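Local coordinates for protein toxin RelG (Mycobacterium tuberculosis, PDB 3G5O) that acts as the toxic, RNA-cleaving component of a type II toxin-antitoxin system and is neutralised by its cognate antitoxin RelF, at residues 42-47 with 73-78; 66-71 with 77-82. All coordinates share one frame; numbering follows the deposited sequence. Where two conformers were deposited one is given.

Interaction 1: residues 42-47 with 73-78; sequences VEFAFG and GTYRLL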
# COMPACT_ATOMS: atom_id res chain seq x y z
N VAL C 42 -11.35 11.31 21.57
CA VAL C 42 -12.77 11.65 21.70
C VAL C 42 -13.07 13.12 21.35
O VAL C 42 -14.07 13.41 20.65
CB VAL C 42 -13.32 11.27 23.12
CG1 VAL C 42 -14.71 11.96 23.43
CG2 VAL C 42 -13.35 9.79 23.28
N GLU C 43 -12.24 14.03 21.82
CA GLU C 43 -12.47 15.45 21.53
C GLU C 43 -12.18 15.77 20.07
O GLU C 43 -12.85 16.62 19.46
CB GLU C 43 -11.66 16.36 22.46
CG GLU C 43 -12.08 16.24 23.94
CD GLU C 43 -13.45 16.90 24.23
OE1 GLU C 43 -13.95 17.65 23.36
OE2 GLU C 43 -14.01 16.70 25.34
N PHE C 44 -11.22 15.05 19.49
CA PHE C 44 -10.97 15.24 18.05
C PHE C 44 -12.18 14.68 17.25
O PHE C 44 -12.70 15.35 16.39
CB PHE C 44 -9.67 14.51 17.63
CG PHE C 44 -9.46 14.49 16.15
CD1 PHE C 44 -9.37 15.67 15.44
CD2 PHE C 44 -9.34 13.28 15.47
CE1 PHE C 44 -9.18 15.67 14.06
CE2 PHE C 44 -9.16 13.26 14.10
CZ PHE C 44 -9.07 14.47 13.40
N ALA C 45 -12.62 13.47 17.58
CA ALA C 45 -13.70 12.80 16.82
C ALA C 45 -14.95 13.67 16.84
O ALA C 45 -15.58 13.87 15.81
CB ALA C 45 -14.01 11.42 17.39
N PHE C 46 -15.28 14.21 18.00
CA PHE C 46 -16.53 14.97 18.11
C PHE C 46 -16.41 16.47 17.85
O PHE C 46 -17.41 17.20 17.94
CB PHE C 46 -17.22 14.66 19.46
CG PHE C 46 -17.65 13.20 19.57
CD1 PHE C 46 -18.52 12.66 18.63
CD2 PHE C 46 -17.13 12.37 20.55
CE1 PHE C 46 -18.90 11.32 18.71
CE2 PHE C 46 -17.51 11.03 20.65
CZ PHE C 46 -18.38 10.49 19.72
N GLY C 47 -15.20 16.91 17.53
CA GLY C 47 -14.90 18.33 17.29
C GLY C 47 -14.42 18.53 15.87
O GLY C 47 -15.22 18.55 14.94
N GLY C 73 -0.84 14.16 15.73
CA GLY C 73 0.32 13.68 16.47
C GLY C 73 0.54 12.20 16.20
O GLY C 73 0.79 11.79 15.05
N THR C 74 0.45 11.38 17.25
CA THR C 74 0.80 9.98 17.11
C THR C 74 -0.42 9.09 16.99
O THR C 74 -0.27 7.86 16.89
CB THR C 74 1.64 9.50 18.30
OG1 THR C 74 0.99 9.94 19.50
CG2 THR C 74 3.08 10.14 18.22
N TYR C 75 -1.62 9.67 17.01
CA TYR C 75 -2.81 8.83 16.74
C TYR C 75 -3.47 9.05 15.38
O TYR C 75 -3.38 10.16 14.76
CB TYR C 75 -3.85 8.86 17.88
CG TYR C 75 -4.52 10.19 18.09
CD1 TYR C 75 -5.58 10.58 17.27
CD2 TYR C 75 -4.08 11.08 19.07
CE1 TYR C 75 -6.20 11.79 17.45
CE2 TYR C 75 -4.72 12.35 19.26
CZ TYR C 75 -5.80 12.66 18.44
OH TYR C 75 -6.45 13.87 18.51
N ARG C 76 -4.12 7.99 14.91
CA ARG C 76 -4.89 8.02 13.68
C ARG C 76 -6.26 7.41 13.82
O ARG C 76 -6.46 6.42 14.54
CB ARG C 76 -4.15 7.30 12.54
CG ARG C 76 -2.90 8.05 12.04
CD ARG C 76 -2.11 7.08 11.14
NE ARG C 76 -1.13 7.75 10.30
CZ ARG C 76 0.14 8.00 10.65
NH1 ARG C 76 0.59 7.64 11.85
NH2 ARG C 76 0.96 8.61 9.78
N LEU C 77 -7.22 7.98 13.11
CA LEU C 77 -8.55 7.39 13.03
C LEU C 77 -8.75 6.98 11.60
O LEU C 77 -8.39 7.75 10.69
CB LEU C 77 -9.61 8.43 13.39
CG LEU C 77 -9.80 8.64 14.89
CD1 LEU C 77 -8.56 9.38 15.43
CD2 LEU C 77 -11.01 9.49 15.21
N LEU C 78 -9.35 5.82 11.43
CA LEU C 78 -9.77 5.31 10.12
C LEU C 78 -11.29 5.41 10.05
O LEU C 78 -11.99 4.92 10.93
CB LEU C 78 -9.36 3.84 9.96
CG LEU C 78 -9.70 3.13 8.63
CD1 LEU C 78 -8.81 3.72 7.54
CD2 LEU C 78 -9.48 1.60 8.75

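Interaction 2: residues 66-71 with 77-82; sequences GTFSAR and LLYRID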
# COMPACT_ATOMS: atom_id res chain seq x y z
N GLY C 66 -12.31 3.98 -0.27
CA GLY C 66 -13.60 4.16 0.43
C GLY C 66 -13.45 4.57 1.91
O GLY C 66 -14.44 4.98 2.54
N THR C 67 -12.22 4.49 2.44
CA THR C 67 -11.94 4.84 3.84
C THR C 67 -11.04 6.06 3.85
O THR C 67 -10.45 6.43 2.81
CB THR C 67 -11.29 3.67 4.66
OG1 THR C 67 -10.01 3.34 4.13
CG2 THR C 67 -12.19 2.39 4.69
N PHE C 68 -10.97 6.73 5.00
CA PHE C 68 -10.14 7.92 5.17
C PHE C 68 -9.32 7.73 6.43
O PHE C 68 -9.77 7.04 7.37
CB PHE C 68 -11.01 9.17 5.35
CG PHE C 68 -11.79 9.53 4.13
CD1 PHE C 68 -11.34 10.54 3.27
CD2 PHE C 68 -12.98 8.86 3.82
CE1 PHE C 68 -12.07 10.87 2.10
CE2 PHE C 68 -13.70 9.18 2.65
CZ PHE C 68 -13.25 10.17 1.81
N SER C 69 -8.16 8.38 6.48
CA SER C 69 -7.31 8.35 7.65
C SER C 69 -7.03 9.78 8.11
O SER C 69 -6.56 10.60 7.32
CB SER C 69 -5.99 7.67 7.29
OG SER C 69 -5.15 7.61 8.43
N ALA C 70 -7.30 10.08 9.38
CA ALA C 70 -6.93 11.39 9.89
C ALA C 70 -5.90 11.19 11.00
O ALA C 70 -6.08 10.35 11.87
CB ALA C 70 -8.17 12.13 10.44
N ARG C 71 -4.83 11.97 10.97
CA ARG C 71 -3.76 11.87 11.97
C ARG C 71 -3.70 13.16 12.76
O ARG C 71 -3.75 14.26 12.15
CB ARG C 71 -2.40 11.63 11.28
CG ARG C 71 -1.22 11.53 12.25
CD ARG C 71 0.14 11.32 11.54
NE ARG C 71 0.57 12.56 10.90
CZ ARG C 71 1.14 13.59 11.55
NH1 ARG C 71 1.39 13.53 12.86
NH2 ARG C 71 1.48 14.70 10.87
N LEU C 77 -7.22 7.98 13.11
CA LEU C 77 -8.55 7.39 13.03
C LEU C 77 -8.75 6.98 11.60
O LEU C 77 -8.39 7.75 10.69
CB LEU C 77 -9.61 8.43 13.39
CG LEU C 77 -9.80 8.64 14.89
CD1 LEU C 77 -8.56 9.38 15.43
CD2 LEU C 77 -11.01 9.49 15.21
N LEU C 78 -9.35 5.82 11.43
CA LEU C 78 -9.77 5.31 10.12
C LEU C 78 -11.29 5.41 10.05
O LEU C 78 -11.99 4.92 10.93
CB LEU C 78 -9.36 3.84 9.96
CG LEU C 78 -9.70 3.13 8.63
CD1 LEU C 78 -8.81 3.72 7.54
CD2 LEU C 78 -9.48 1.60 8.75
N TYR C 79 -11.83 6.01 9.00
CA TYR C 79 -13.28 6.29 9.02
C TYR C 79 -13.93 6.29 7.66
O TYR C 79 -13.22 6.28 6.66
CB TYR C 79 -13.59 7.61 9.73
CG TYR C 79 -12.89 8.82 9.19
CD1 TYR C 79 -13.56 9.71 8.36
CD2 TYR C 79 -11.55 9.09 9.52
CE1 TYR C 79 -12.93 10.86 7.86
CE2 TYR C 79 -10.90 10.23 9.02
CZ TYR C 79 -11.61 11.12 8.20
OH TYR C 79 -10.98 12.26 7.71
N ARG C 80 -15.27 6.26 7.64
CA ARG C 80 -16.03 6.40 6.41
C ARG C 80 -16.89 7.65 6.54
O ARG C 80 -17.25 8.05 7.66
CB ARG C 80 -16.94 5.18 6.21
CG ARG C 80 -16.15 3.87 5.92
CD ARG C 80 -17.11 2.78 5.41
NE ARG C 80 -16.49 1.46 5.19
CZ ARG C 80 -15.81 1.13 4.11
NH1 ARG C 80 -15.63 2.02 3.14
NH2 ARG C 80 -15.32 -0.10 3.99
N ILE C 81 -17.22 8.24 5.39
CA ILE C 81 -18.09 9.42 5.29
C ILE C 81 -19.37 9.01 4.57
O ILE C 81 -19.31 8.42 3.48
CB ILE C 81 -17.46 10.56 4.46
CG1 ILE C 81 -16.05 10.87 4.93
CG2 ILE C 81 -18.29 11.85 4.58
CD1 ILE C 81 -15.99 10.96 6.37
N ASP C 82 -20.50 9.32 5.17
CA ASP C 82 -21.79 9.09 4.54
C ASP C 82 -22.45 10.47 4.34
O ASP C 82 -23.09 11.00 5.25
CB ASP C 82 -22.60 8.15 5.44
CG ASP C 82 -24.03 7.90 4.90
OD1 ASP C 82 -24.42 8.50 3.86
OD2 ASP C 82 -24.76 7.12 5.55
O HOH W 1 -16.41 6.78 3.07

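Interaction 1: residues 42-47 with 73-78
Phe44 and Ala45 on one side and Tyr75 and Leu77 on the other pack helix 35-51 against the central sheet of this RelE-family toxin, a helix-on-sheet layer in which the axes of helix 42-47 and strand 75-78 approach to 10.5 Å at 42°. The close-packed part centres on the Phe44 ring, which its first torsion (172°, CG pointing opposite the backbone N) extends from the helix to the strand. Its CD2 touches two neighbours at once, Leu77 CD1 and Tyr75 CE1, each at 4.0 Å. Phe44 CD2 lies at the edge of the Tyr75 ring. Leu77 CD1 sits at the rim of the Phe44 ring, near its plane; CD2 touches that ring too and reaches Ala45 CB at 4.2 Å. Leu49, further along the same helix, also packs on both Phe44 and Leu77. In contrast to this buried core, Tyr75, Glu43 and Arg76 are partly exposed. The end of the Glu43 side chain leads away from the strand to a salt bridge with Arg90 of the antitoxin chain, and on the far side of the strand Arg76 pairs with Glu57 of that same chain. Back at the interface, the Tyr75 hydroxyl oxygen OH stands 3.4 Å from Phe44 CB.

Interaction 2: residues 66-71 with 77-82
Phe68 and Tyr79 form the apolar centre of an antiparallel beta hairpin, strands 68-72 and 75-82; the strand segments 68-71 and 77-82 run at 138° to each other, a strongly twisted antiparallel pair. The rings are nearly parallel but slid so far apart that they barely overlap; what meets instead is a methylene and a face. Phe68 CB sits 3.6 Å from the centroid of the Tyr79 ring in a CH-pi contact. Tyr79 takes a first torsion of 56°, placing CG between its backbone N and carbonyl carbon, and this folds the ring across to the partner strand, where Ala70 CB touches its edge at CE2. Tyr79 OH is hydrogen-bonded to Pro53 O.

Beneath these side chains two hydrogen-bonded pairs join the backbones. Phe68 and Tyr79 exchange bonds in both directions, with Phe68 N to Tyr79 O at 2.8 Å, and Ala70 and Leu77 do the same, with Ala70 N to Leu77 O at 2.9 Å. Between them lies the non-hydrogen-bonded pair Ser69 and Leu78, facing the antitoxin: Ser69 OG bonds to Glu57 and Trp61 of that chain, and Leu78 packs on the same tryptophan.

Toward the polar end, Thr67 CG2 lies over one face of the Arg80 guanidinium, 3.8 Å from NH1, while Thr67 OG1 bonds to the Leu64 carbonyl. The extended arginine chain carries its NH2 to a salt bridge with Asp75 of the antitoxin chain. Where the strands part, a water bridges them, donating to Gly66 O at 2.7 Å and accepting from Ile81 N at 2.9 Å.

Overall arrangement
After strand 19-23 and helix 24-30 the chain enters helix 35-51, which supplies 42-47, then passes strand 57-59 and reaches the hairpin of strands 68-72 and 75-82. Interaction 1 closes the long loop, with 25 residues between its segments; interaction 2 closes a short one of five residues around the hairpin turn. The loops do not nest: 66-71 falls within the span of interaction 1, but 77-82, which shares Leu77 and Leu78 with 73-78, runs past its end, so the pair Phe68 and Tyr79 crosses it. Interaction 2 pairs neighbouring strands, and interaction 1 sets the helix beneath them. They meet directly at Phe44 CZ and Ala70 CB, 3.9 Å apart, joining the helix to both hairpin strands.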